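Side-chain contacts in putative amidohydrolase (Unidentified, PDB 3FEQ), which probably acts as a zinc-dependent prolidase of the amidohydrolase superfamily, hydrolysing dipeptides that end in proline: residues Ser114-Gln117 and Ala118-Gly122; Glu335-Ile338 and Arg339-Leu343. All blocks are in the same frame, centred on the assembly; numbering follows the deposited sequence.

Contact 1: Ser114-Gln117 and Ala118-Gly122; sequences SLMQ and AVETG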
loop_
_atom_site.group_PDB
_atom_site.type_symbol
_atom_site.label_atom_id
_atom_site.label_comp_id
_atom_site.label_asym_id
_atom_site.label_seq_id
_atom_site.Cartn_x
_atom_site.Cartn_y
_atom_site.Cartn_z
ATOM N N SER C 114 -5.434 -29.821 2.903
ATOM C CA SER C 114 -6.812 -30.046 3.383
ATOM C C SER C 114 -7.485 -31.249 2.719
ATOM O O SER C 114 -8.197 -32.012 3.383
ATOM C CB SER C 114 -7.716 -28.817 3.208
ATOM O OG SER C 114 -6.997 -27.670 2.817
ATOM N N LEU C 115 -7.293 -31.397 1.409
ATOM C CA LEU C 115 -7.921 -32.497 0.683
ATOM C C LEU C 115 -7.300 -33.827 1.083
ATOM O O LEU C 115 -7.989 -34.822 1.267
ATOM C CB LEU C 115 -7.783 -32.299 -0.818
ATOM C CG LEU C 115 -9.088 -32.299 -1.614
ATOM C CD1 LEU C 115 -8.804 -32.558 -3.072
ATOM C CD2 LEU C 115 -10.047 -33.321 -1.085
ATOM N N MET C 116 -5.986 -33.821 1.231
ATOM C CA MET C 116 -5.259 -34.975 1.701
ATOM C C MET C 116 -5.809 -35.434 3.039
ATOM O O MET C 116 -6.057 -36.617 3.234
ATOM C CB MET C 116 -3.789 -34.603 1.824
ATOM C CG MET C 116 -2.917 -35.635 2.462
ATOM S SD MET C 116 -1.316 -34.890 2.650
ATOM C CE MET C 116 -0.232 -36.303 2.377
ATOM N N GLN C 117 -6.026 -34.484 3.942
ATOM C CA GLN C 117 -6.574 -34.752 5.270
ATOM C C GLN C 117 -7.979 -35.309 5.218
ATOM O O GLN C 117 -8.325 -36.201 5.983
ATOM C CB GLN C 117 -6.596 -33.464 6.088
ATOM C CG GLN C 117 -5.245 -33.045 6.562
ATOM C CD GLN C 117 -4.603 -34.129 7.352
ATOM O OE1 GLN C 117 -4.991 -34.380 8.491
ATOM N NE2 GLN C 117 -3.667 -34.841 6.732
ATOM N N ALA C 118 -8.792 -34.745 4.336
ATOM C CA ALA C 118 -10.167 -35.168 4.163
ATOM C C ALA C 118 -10.288 -36.654 3.819
ATOM O O ALA C 118 -11.170 -37.340 4.342
ATOM C CB ALA C 118 -10.844 -34.318 3.109
ATOM N N VAL C 119 -9.403 -37.166 2.965
ATOM C CA VAL C 119 -9.427 -38.592 2.687
ATOM C C VAL C 119 -8.838 -39.409 3.819
ATOM O O VAL C 119 -9.415 -40.419 4.186
ATOM C CB VAL C 119 -8.849 -38.995 1.299
ATOM C CG1 VAL C 119 -9.324 -38.044 0.239
ATOM C CG2 VAL C 119 -7.318 -39.102 1.307
ATOM N N GLU C 120 -7.760 -38.921 4.435
ATOM C CA GLU C 120 -7.081 -39.656 5.508
ATOM C C GLU C 120 -7.894 -39.810 6.783
ATOM O O GLU C 120 -7.758 -40.796 7.490
ATOM C CB GLU C 120 -5.733 -39.028 5.844
ATOM C CG GLU C 120 -4.579 -39.670 5.095
ATOM C CD GLU C 120 -3.267 -38.938 5.294
ATOM O OE1 GLU C 120 -2.988 -38.527 6.444
ATOM O OE2 GLU C 120 -2.517 -38.785 4.301
ATOM N N THR C 121 -8.726 -38.830 7.088
ATOM C CA THR C 121 -9.602 -38.942 8.227
ATOM C C THR C 121 -10.926 -39.564 7.798
ATOM O O THR C 121 -11.829 -39.766 8.608
ATOM C CB THR C 121 -9.847 -37.579 8.845
ATOM O OG1 THR C 121 -10.426 -36.714 7.865
ATOM C CG2 THR C 121 -8.542 -36.989 9.323
ATOM N N GLY C 122 -11.041 -39.858 6.512
ATOM C CA GLY C 122 -12.195 -40.569 6.002
ATOM C C GLY C 122 -13.412 -39.690 5.883
ATOM O O GLY C 122 -14.536 -40.179 5.921
HETATM O O HOH W 1 -4.141 -38.683 1.610
#
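S114 O accepts A118 N at 3.0 Å, an i to i+4 bond of the helix. Its hydroxyl turns back instead to D112, whose carboxylate also takes the amide of L115, so the first turn is tied to the residue just ahead of the helix. L115 O receives V119 N, and its CD2 approaches A118 CB loosely, at 4.4 Å; L115 also lies on V68. S114, L115 and A118 together face P82, I84 and L85 of a second subunit, which makes this side of the helix part of an interface. M116 carries the contact on another side. With CG anti to the backbone N (chi1 173°), its chain runs alongside that of E120, both pointing the same way, and CG comes within 3.7 Å of E120 OE2. A water donates to that same OE2 and to M116 O, a carbonyl that already holds E120 N, and so links the carboxylate to the backbone one turn back. Q117 folds at chi2, and its amide stands at 80° to the E120 carboxylate; Q117 NE2 and E120 OE1 are 3.8 Å apart, too far to count as a bond. The Q117 carbonyl does more. Q117 O accepts T121 N at 2.9 Å, nearly in line with the C=O bond, and T121 OG1, also at 2.9 Å, tilted 32° from the carbonyl plane. The threonine hydroxyl thereby doubles this backbone link. G122 leaves helical geometry with positive phi, and two bonds back into the last turn, among them G122 N to V119 O, make a Schellman motif, closing the helix of a beta-alpha-beta unit between strands 102-107 and 128-129 in the TIM-barrel-like amidohydrolase fold.

Contact 2: Glu335-Ile338 and Arg339-Leu343; sequences EFRI and RAEVL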
loop_
_atom_site.group_PDB
_atom_site.type_symbol
_atom_site.label_atom_id
_atom_site.label_comp_id
_atom_site.label_asym_id
_atom_site.label_seq_id
_atom_site.Cartn_x
_atom_site.Cartn_y
_atom_site.Cartn_z
ATOM N N GLU C 335 -4.672 -45.616 -19.930
ATOM C CA GLU C 335 -3.230 -45.395 -20.012
ATOM C C GLU C 335 -2.430 -46.698 -19.849
ATOM O O GLU C 335 -1.353 -46.844 -20.419
ATOM C CB GLU C 335 -2.784 -44.310 -19.019
ATOM C CG GLU C 335 -1.267 -44.089 -18.899
ATOM C CD GLU C 335 -0.679 -43.194 -19.983
ATOM O OE1 GLU C 335 0.544 -43.291 -20.233
ATOM O OE2 GLU C 335 -1.426 -42.392 -20.580
ATOM N N PHE C 336 -2.990 -47.656 -19.118
ATOM C CA PHE C 336 -2.438 -49.003 -19.049
ATOM C C PHE C 336 -2.312 -49.655 -20.424
ATOM O O PHE C 336 -1.253 -50.186 -20.766
ATOM C CB PHE C 336 -3.299 -49.889 -18.155
ATOM C CG PHE C 336 -3.002 -49.747 -16.692
ATOM C CD1 PHE C 336 -1.746 -50.060 -16.184
ATOM C CD2 PHE C 336 -3.981 -49.317 -15.817
ATOM C CE1 PHE C 336 -1.472 -49.926 -14.815
ATOM C CE2 PHE C 336 -3.713 -49.190 -14.458
ATOM C CZ PHE C 336 -2.465 -49.507 -13.956
ATOM N N ARG C 337 -3.383 -49.620 -21.215
ATOM C CA ARG C 337 -3.346 -50.262 -22.527
ATOM C C ARG C 337 -2.355 -49.599 -23.481
ATOM O O ARG C 337 -1.580 -50.277 -24.145
ATOM C CB ARG C 337 -4.737 -50.352 -23.157
ATOM C CG ARG C 337 -4.908 -51.549 -24.104
ATOM C CD ARG C 337 -6.185 -52.337 -23.826
ATOM N NE ARG C 337 -7.247 -51.930 -24.734
ATOM C CZ ARG C 337 -8.069 -50.902 -24.531
ATOM N NH1 ARG C 337 -7.991 -50.177 -23.419
ATOM N NH2 ARG C 337 -8.988 -50.605 -25.444
ATOM N N ILE C 338 -2.353 -48.271 -23.499
ATOM C CA ILE C 338 -1.424 -47.502 -24.320
ATOM C C ILE C 338 0.015 -47.886 -24.015
ATOM O O ILE C 338 0.824 -48.102 -24.920
ATOM C CB ILE C 338 -1.628 -45.997 -24.108
ATOM C CG1 ILE C 338 -3.047 -45.619 -24.509
ATOM C CG2 ILE C 338 -0.646 -45.194 -24.921
ATOM C CD1 ILE C 338 -3.461 -44.246 -24.060
ATOM N N ARG C 339 0.319 -48.020 -22.736
ATOM C CA ARG C 339 1.670 -48.355 -22.337
ATOM C C ARG C 339 2.008 -49.823 -22.568
ATOM O O ARG C 339 3.148 -50.158 -22.896
ATOM C CB ARG C 339 1.897 -47.971 -20.886
ATOM C CG ARG C 339 1.841 -46.502 -20.684
ATOM C CD ARG C 339 2.587 -46.144 -19.465
ATOM N NE ARG C 339 2.386 -44.752 -19.124
ATOM C CZ ARG C 339 3.239 -44.052 -18.397
ATOM N NH1 ARG C 339 4.361 -44.611 -17.969
ATOM N NH2 ARG C 339 2.967 -42.797 -18.095
ATOM N N ALA C 340 1.009 -50.688 -22.411
ATOM C CA ALA C 340 1.189 -52.107 -22.642
ATOM C C ALA C 340 1.484 -52.374 -24.113
ATOM O O ALA C 340 2.262 -53.259 -24.441
ATOM C CB ALA C 340 -0.032 -52.868 -22.204
ATOM N N GLU C 341 0.899 -51.576 -24.994
ATOM C CA GLU C 341 1.010 -51.821 -26.417
ATOM C C GLU C 341 2.403 -51.523 -26.930
ATOM O O GLU C 341 2.751 -51.899 -28.041
ATOM C CB GLU C 341 0.001 -50.982 -27.192
ATOM C CG GLU C 341 -1.405 -51.544 -27.204
ATOM C CD GLU C 341 -2.415 -50.548 -27.743
ATOM O OE1 GLU C 341 -2.002 -49.581 -28.421
ATOM O OE2 GLU C 341 -3.623 -50.729 -27.490
ATOM N N VAL C 342 3.194 -50.817 -26.146
ATOM C CA VAL C 342 4.518 -50.460 -26.618
ATOM C C VAL C 342 5.552 -51.233 -25.846
ATOM O O VAL C 342 6.381 -51.905 -26.442
ATOM C CB VAL C 342 4.788 -48.962 -26.507
ATOM C CG1 VAL C 342 6.212 -48.651 -26.908
ATOM C CG2 VAL C 342 3.806 -48.193 -27.368
ATOM N N LEU C 343 5.491 -51.143 -24.518
ATOM C CA LEU C 343 6.342 -51.943 -23.641
ATOM C C LEU C 343 5.463 -53.079 -23.140
ATOM O O LEU C 343 4.259 -53.009 -23.278
ATOM C CB LEU C 343 6.851 -51.085 -22.483
ATOM C CG LEU C 343 7.073 -49.593 -22.787
ATOM C CD1 LEU C 343 6.959 -48.754 -21.529
ATOM C CD2 LEU C 343 8.403 -49.301 -23.488
#
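E335 and R339, one turn apart on a short helix, form a salt bridge in which a single carboxylate oxygen does the work. E335 OE1 accepts R339 NE at 2.6 Å, the N-H pointing almost straight at it (163°). The oxygen offers its anti lone pair, the one away from OE2, and lies close to the guanidinium plane at its edge. R339 NH2 adds a weak second bond to E335 OE1, bent and 3.3 Å long. The two flat groups are not coplanar: their planes are 74° apart, unlike the paired, side-on bridge that uses both oxygens. R339 reaches this place with a chain extended from CG to NE, its CG passing beyond the oxygen end of the E335 carbonyl, while E335 bends at chi2 (82°) to bring its carboxylate round. That same carbonyl accepts R339 N, so backbone and side chain link the same two residues. A340 N bonds to F336 O and E341 N to R337 O, continuing the helical pattern. On the outer side R337 CG passes 3.7 Å from E341 OE2, but the charged ends stay apart, with R337 NE and E341 OE2 separated by 4.7 Å; E341 OE1 finds its salt bridge with R305 on helix 302-314. Farther out, E335 OE2 takes the amide of V275, L274 and F320 pack on the E335 side chain, and P272 and S351 lie against R339. F336 meets the ring of F61 edge-to-face and also touches that of F320. Both residues of the E335-R339 bridge are buried, so each probably offsets much of the other's charge; the V275 amide on OE2 would probably favour the ionised carboxylate further.

In the fold
Contact 1 closes on helix 113-120 well before contact 2 opens on helix 335-340, and the two share no helix or strand. They lie on opposite sides of the chain's centre, with their own centres 32 Å apart and their nearest atoms about 19 Å apart, so neither touches the other. Both belong to the amidohydrolase domain. Their environments differ: 114-122 turns one side to a second subunit, whereas 335-343 meets no other chain of the assembly and packs among helices 274-282, 302-314 and 345-351. The side chain of E335 is about 12 Å from a bound zinc ion, placing contact 2 near, but not in, the metal centre.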